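Local coordinates for aspergillopepsin-2 heavy chain (Aspergillus niger var. macrosporus, PDB 1Y43), which forms the heavy chain of an acid endopeptidase of the glutamic peptidase family G1 and probably acts together with the accompanying light chain, at residues A7-G12 with V27-E32; Y50-I55 with A77-L82. All blocks are in the same frame, centred on the assembly; numbering follows the deposited sequence.

Contact 1: residues A7-G12 with V27-E32. With SO4 (sulfate ion), chain D.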
loop_
_atom_site.group_PDB
_atom_site.type_symbol
_atom_site.label_atom_id
_atom_site.label_comp_id
_atom_site.label_asym_id
_atom_site.label_seq_id
_atom_site.Cartn_x
_atom_site.Cartn_y
_atom_site.Cartn_z
ATOM N N ALA B 7 4.141 -9.226 4.974
ATOM C CA ALA B 7 4.413 -8.090 4.103
ATOM C C ALA B 7 3.039 -7.475 3.829
ATOM O O ALA B 7 2.021 -8.099 4.107
ATOM C CB ALA B 7 5.071 -8.551 2.806
ATOM N N SER B 8 3.004 -6.235 3.370
ATOM C CA SER B 8 1.736 -5.596 3.053
ATOM C C SER B 8 1.883 -4.841 1.725
ATOM O O SER B 8 2.994 -4.449 1.340
ATOM C CB SER B 8 1.338 -4.620 4.168
ATOM O OG SER B 8 2.215 -3.501 4.188
ATOM N N ALA B 9 0.774 -4.647 1.031
ATOM C CA ALA B 9 0.773 -3.893 -0.215
ATOM C C ALA B 9 -0.389 -2.925 -0.059
ATOM O O ALA B 9 -1.496 -3.328 0.322
ATOM C CB ALA B 9 0.531 -4.807 -1.407
ATOM N N TRP B 10 -0.150 -1.659 -0.361
ATOM C CA TRP B 10 -1.190 -0.654 -0.224
ATOM C C TRP B 10 -0.973 0.555 -1.129
ATOM O O TRP B 10 0.089 0.709 -1.725
ATOM C CB TRP B 10 -1.248 -0.188 1.245
ATOM C CG TRP B 10 0.068 0.240 1.830
ATOM C CD1 TRP B 10 0.974 -0.550 2.492
ATOM C CD2 TRP B 10 0.598 1.574 1.872
ATOM N NE1 TRP B 10 2.018 0.211 2.949
ATOM C CE2 TRP B 10 1.814 1.518 2.583
ATOM C CE3 TRP B 10 0.155 2.810 1.381
ATOM C CZ2 TRP B 10 2.598 2.655 2.823
ATOM C CZ3 TRP B 10 0.941 3.944 1.622
ATOM C CH2 TRP B 10 2.144 3.855 2.336
ATOM N N VAL B 11 -2.021 1.365 -1.280
ATOM C CA VAL B 11 -1.913 2.621 -2.012
ATOM C C VAL B 11 -2.277 3.685 -0.984
ATOM O O VAL B 11 -3.039 3.426 -0.026
ATOM C CB VAL B 11 -2.867 2.731 -3.242
ATOM C CG1 VAL B 11 -2.498 1.701 -4.275
ATOM C CG2 VAL B 11 -4.327 2.627 -2.819
ATOM N N GLY B 12 -1.719 4.868 -1.148
ATOM C CA GLY B 12 -2.018 5.909 -0.194
ATOM C C GLY B 12 -1.624 7.301 -0.616
ATOM O O GLY B 12 -1.013 7.508 -1.671
ATOM N N VAL B 27 -3.674 -4.706 1.814
ATOM C CA VAL B 27 -3.796 -6.090 2.228
ATOM C C VAL B 27 -2.500 -6.591 2.845
ATOM O O VAL B 27 -1.415 -6.208 2.399
ATOM C CB VAL B 27 -4.082 -6.966 0.981
ATOM C CG1 VAL B 27 -4.048 -8.438 1.342
ATOM C CG2 VAL B 27 -5.431 -6.590 0.365
ATOM N N ASP B 28 -2.619 -7.377 3.915
ATOM C CA ASP B 28 -1.463 -7.995 4.573
ATOM C C ASP B 28 -1.423 -9.453 4.146
ATOM O O ASP B 28 -2.474 -10.069 3.941
ATOM C CB ASP B 28 -1.619 -8.009 6.100
ATOM C CG ASP B 28 -1.311 -6.674 6.752
ATOM O OD1 ASP B 28 -0.855 -5.747 6.085
ATOM O OD2 ASP B 28 -1.517 -6.563 7.971
ATOM N N PHE B 29 -0.228 -9.986 3.938
ATOM C CA PHE B 29 -0.086 -11.408 3.610
ATOM C C PHE B 29 0.944 -11.976 4.562
ATOM O O PHE B 29 2.044 -11.443 4.665
ATOM C CB PHE B 29 0.354 -11.700 2.157
ATOM C CG PHE B 29 0.757 -10.496 1.367
ATOM C CD1 PHE B 29 -0.201 -9.751 0.688
ATOM C CD2 PHE B 29 2.102 -10.139 1.255
ATOM C CE1 PHE B 29 0.169 -8.658 -0.097
ATOM C CE2 PHE B 29 2.495 -9.050 0.475
ATOM C CZ PHE B 29 1.524 -8.310 -0.203
ATOM N N CYS B 30 0.559 -13.004 5.306
ATOM C CA CYS B 30 1.457 -13.635 6.261
ATOM C C CYS B 30 1.603 -15.128 6.059
ATOM O O CYS B 30 0.671 -15.801 5.619
ATOM C CB CYS B 30 0.990 -13.380 7.683
ATOM S SG CYS B 30 0.972 -11.639 8.194
ATOM N N TYR B 31 2.782 -15.626 6.415
ATOM C CA TYR B 31 3.124 -17.027 6.311
ATOM C C TYR B 31 3.668 -17.522 7.648
ATOM O O TYR B 31 4.493 -16.854 8.280
ATOM C CB TYR B 31 4.213 -17.233 5.259
ATOM C CG TYR B 31 4.752 -18.641 5.300
ATOM C CD1 TYR B 31 4.009 -19.694 4.781
ATOM C CD2 TYR B 31 5.945 -18.941 5.963
ATOM C CE1 TYR B 31 4.428 -21.010 4.922
ATOM C CE2 TYR B 31 6.375 -20.270 6.112
ATOM C CZ TYR B 31 5.606 -21.292 5.587
ATOM O OH TYR B 31 5.983 -22.612 5.724
ATOM N N GLU B 32 3.247 -18.718 8.038
ATOM C CA GLU B 32 3.727 -19.325 9.261
ATOM C C GLU B 32 3.491 -20.827 9.203
ATOM O O GLU B 32 2.366 -21.266 9.031
ATOM C CB GLU B 32 3.001 -18.740 10.472
ATOM C CG GLU B 32 3.611 -19.162 11.780
ATOM C CD GLU B 32 2.574 -19.437 12.841
ATOM O OE1 GLU B 32 1.751 -18.532 13.118
ATOM O OE2 GLU B 32 2.589 -20.558 13.407
HETATM S S SO4 D . 9.519 -22.030 7.887
HETATM O O1 SO4 D . 8.306 -22.582 7.169
HETATM O O2 SO4 D . 9.534 -22.506 9.321
HETATM O O3 SO4 D . 10.759 -22.501 7.173
HETATM O O4 SO4 D . 9.458 -20.522 7.894
#

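Contact 2: residues Y50-I55 with A77-L82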
loop_
_atom_site.group_PDB
_atom_site.type_symbol
_atom_site.label_atom_id
_atom_site.label_comp_id
_atom_site.label_asym_id
_atom_site.label_seq_id
_atom_site.Cartn_x
_atom_site.Cartn_y
_atom_site.Cartn_z
ATOM N N TYR B 50 -7.446 -0.509 10.928
ATOM C CA TYR B 50 -8.585 -1.350 11.293
ATOM C C TYR B 50 -8.826 -2.317 10.143
ATOM O O TYR B 50 -8.574 -1.991 8.982
ATOM C CB TYR B 50 -9.844 -0.509 11.571
ATOM C CG TYR B 50 -9.708 0.447 12.742
ATOM C CD1 TYR B 50 -9.849 -0.009 14.053
ATOM C CD2 TYR B 50 -9.431 1.803 12.540
ATOM C CE1 TYR B 50 -9.717 0.861 15.135
ATOM C CE2 TYR B 50 -9.303 2.681 13.619
ATOM C CZ TYR B 50 -9.442 2.201 14.913
ATOM O OH TYR B 50 -9.297 3.047 15.991
ATOM N N ASP B 51 -9.259 -3.527 10.465
ATOM C CA ASP B 51 -9.517 -4.522 9.435
ATOM C C ASP B 51 -10.914 -4.433 8.859
ATOM O O ASP B 51 -11.859 -4.034 9.548
ATOM C CB ASP B 51 -9.371 -5.946 9.980
ATOM C CG ASP B 51 -8.021 -6.212 10.581
ATOM O OD1 ASP B 51 -7.006 -5.684 10.080
ATOM O OD2 ASP B 51 -7.986 -6.958 11.570
ATOM N N PHE B 52 -11.017 -4.796 7.583
ATOM C CA PHE B 52 -12.292 -4.891 6.880
ATOM C C PHE B 52 -12.655 -6.360 7.103
ATOM O O PHE B 52 -12.108 -7.245 6.440
ATOM C CB PHE B 52 -12.103 -4.680 5.384
ATOM C CG PHE B 52 -12.074 -3.255 4.963
ATOM C CD1 PHE B 52 -13.199 -2.446 5.114
ATOM C CD2 PHE B 52 -10.960 -2.739 4.323
ATOM C CE1 PHE B 52 -13.219 -1.133 4.614
ATOM C CE2 PHE B 52 -10.969 -1.433 3.822
ATOM C CZ PHE B 52 -12.104 -0.631 3.965
ATOM N N SER B 53 -13.582 -6.614 8.016
ATOM C CA SER B 53 -13.994 -7.980 8.343
ATOM C C SER B 53 -14.988 -8.648 7.391
ATOM O O SER B 53 -15.174 -9.865 7.426
ATOM C CB SER B 53 -14.551 -8.015 9.768
ATOM O OG SER B 53 -13.530 -7.666 10.685
ATOM N N ASP B 54 -15.634 -7.856 6.551
ATOM C CA ASP B 54 -16.626 -8.381 5.620
ATOM C C ASP B 54 -16.114 -8.621 4.197
ATOM O O ASP B 54 -16.852 -8.442 3.227
ATOM C CB ASP B 54 -17.885 -7.490 5.626
ATOM C CG ASP B 54 -17.586 -6.017 5.343
ATOM O OD1 ASP B 54 -16.415 -5.564 5.475
ATOM O OD2 ASP B 54 -18.550 -5.291 4.993
ATOM N N ILE B 55 -14.841 -8.988 4.075
ATOM C CA ILE B 55 -14.258 -9.278 2.770
ATOM C C ILE B 55 -13.204 -10.369 2.898
ATOM O O ILE B 55 -12.340 -10.336 3.784
ATOM C CB ILE B 55 -13.662 -8.026 2.055
ATOM C CG1 ILE B 55 -13.328 -8.379 0.596
ATOM C CG2 ILE B 55 -12.397 -7.524 2.781
ATOM C CD1 ILE B 55 -13.106 -7.179 -0.317
ATOM N N ALA B 77 -11.659 4.870 1.834
ATOM C CA ALA B 77 -10.727 3.816 1.480
ATOM C C ALA B 77 -11.598 2.685 0.956
ATOM O O ALA B 77 -12.573 2.310 1.618
ATOM C CB ALA B 77 -9.943 3.365 2.706
ATOM N N THR B 78 -11.235 2.138 -0.198
ATOM C CA THR B 78 -12.004 1.062 -0.801
ATOM C C THR B 78 -11.133 -0.096 -1.243
ATOM O O THR B 78 -10.054 0.106 -1.821
ATOM C CB THR B 78 -12.773 1.577 -2.029
ATOM O OG1 THR B 78 -13.686 2.609 -1.620
ATOM C CG2 THR B 78 -13.531 0.440 -2.731
ATOM N N VAL B 79 -11.600 -1.309 -0.935
ATOM C CA VAL B 79 -10.924 -2.544 -1.324
ATOM C C VAL B 79 -11.948 -3.388 -2.077
ATOM O O VAL B 79 -13.030 -3.703 -1.555
ATOM C CB VAL B 79 -10.410 -3.365 -0.105
ATOM C CG1 VAL B 79 -9.838 -4.708 -0.577
ATOM C CG2 VAL B 79 -9.341 -2.578 0.660
ATOM N N GLU B 80 -11.641 -3.690 -3.325
ATOM C CA GLU B 80 -12.534 -4.491 -4.128
ATOM C C GLU B 80 -11.830 -5.763 -4.545
ATOM O O GLU B 80 -10.704 -5.722 -5.037
ATOM C CB GLU B 80 -12.935 -3.729 -5.379
ATOM C CG GLU B 80 -13.879 -4.505 -6.280
ATOM C CD GLU B 80 -14.251 -3.744 -7.551
ATOM O OE1 GLU B 80 -13.550 -2.760 -7.913
ATOM O OE2 GLU B 80 -15.238 -4.154 -8.209
ATOM N N ASN B 81 -12.462 -6.895 -4.280
ATOM C CA ASN B 81 -11.909 -8.170 -4.695
ATOM C C ASN B 81 -12.611 -8.457 -6.021
ATOM O O ASN B 81 -13.773 -8.874 -6.045
ATOM C CB ASN B 81 -12.224 -9.255 -3.672
ATOM C CG ASN B 81 -11.561 -10.569 -4.008
ATOM O OD1 ASN B 81 -11.388 -10.907 -5.187
ATOM N ND2 ASN B 81 -11.182 -11.317 -2.987
ATOM N N LEU B 82 -11.923 -8.183 -7.122
ATOM C CA LEU B 82 -12.489 -8.368 -8.449
ATOM C C LEU B 82 -12.855 -9.805 -8.745
ATOM O O LEU B 82 -13.856 -10.062 -9.415
ATOM C CB LEU B 82 -11.529 -7.829 -9.505
ATOM C CG LEU B 82 -11.182 -6.348 -9.301
ATOM C CD1 LEU B 82 -10.178 -5.878 -10.327
ATOM C CD2 LEU B 82 -12.451 -5.529 -9.392
#

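Contact 1: residues A7-G12 with V27-E32
Ala7 and Phe29 exchange two backbone hydrogen bonds. Phe29 N gives its hydrogen almost straight to Ala7 O (2.9 Å, 173° at the hydrogen), whereas Ala7 N reaches Phe29 O at 3.1 Å by a more bent path of 143°. Two residues on, Ala9 and Val27 repeat the exchange, with Ala9 N to Val27 O and Val27 N to Ala9 O both at 3.0 Å. Between them Ser8 and Asp28 form a non-hydrogen-bonded pair whose backbones look outward, Ser8 to Glu110 and Asp28 to Asp39. This is an antiparallel hairpin, strands 4-13 and 22-32, inside the mixed sheet of a concanavalin-like β-sandwich. Ser8 OG has a weak hydrogen bond to Glu110 O, while Trp10 NE1 is bonded to Glu110 OE1, so both polar groups are answered by strand 104-114. On the same face Asp28 OD1 comes to 3.1 Å from Ser8 CB, a close carbon-oxygen contact. Ala7, Ala9, Val27 and Phe29 point to the other face, where the contacts are apolar. Phe29 CG nearly eclipses its own backbone N (chi1 8°), which throws the ring across strand 4-13. One ring face lies over Ala7 O, Phe29 CE2 meets Ala7 CB at 3.5 Å, and Ala9 CB stands at the ring edge, 3.8 Å from Phe29 CZ. Alanine suits both places: its single methyl lets the Phe29 ring lie close beside strand 4-13. Farther along, Tyr31 OH donates to O1 of a sulfate ion, probably from the crystallisation liquor, at 2.7 Å in the plane of its ring, and also bonds Gly34 N.

Contact 2: residues Y50-I55 with A77-L82
Val79 stands between Phe52 and Ile55 and offers one methyl to each. Its CG2 lies 3.7 Å from Phe52 CE2, where the two side chains cross obliquely, and its CG1 is 4.1 Å from Ile55 CD1. A β-branched residue fits here because its forked side chain can serve two neighbours at once. The far end of the Phe52 ring brings CZ to 3.8 Å from Ala77 O, which sits at the ring edge near its plane; the small Ala77 lets the ring edge come up to the strand's backbone. Ile55 reaches the strand through its terminal methyl: with CG1 anti to the backbone N (chi1 -169°) and CD1 extended beyond it, CD1 lies 3.7 Å from Val79 O and 4.0 Å from Asn81 CB. The join is therefore one of van der Waals contact, with apolar groups laid against a strand whose backbone already pairs with other strands: Thr78 with Thr66, Ala77 with His90 and Val79 with Val88.

In the next shell, Asn81 ties the end of strand 74-81 to its surroundings. Its ND2 gives hydrogen bonds to Thr56 O, next to Ile55, and to Asp61 OD2, while its OD1 accepts from Thr84 N in the turn that follows. An amide suits this buried place because it can donate and accept together. Phe52, for its part, is backbone-bonded to Ala40 and its ring meets that of Tyr42. Within this chain strand 50-52 pairs with strand 35-45, and its continuation through Ile55 packs on the middle strand, 74-81, of the three-stranded sheet, flanked by strands 62-69 and 86-92, while Thr25 of strand 22-32 touches Phe52, Ala77 and Val79.

How the contacts relate
Both segments of contact 1 precede those of contact 2 along the chain, and all four lie in the one peptidase G1 domain. Their centres are 13 Å apart and their nearest atoms about 5 Å, without touching. They share the mixed sheet: contact 1 pairs strands 4-13 and 22-32 within it, and strand 35-45 then leads on to strand 50-52, where contact 2 begins. Contact 1 is bonding inside one sheet; contact 2 instead joins that sheet to the separate three-stranded sheet 62-69, 74-81 and 86-92. Strand 22-32 links the two, touching residues of contact 2 through Thr25. In sequence the three-stranded sheet is inserted between early and late strands of the mixed sheet, and contact 2 lays it against the early ones.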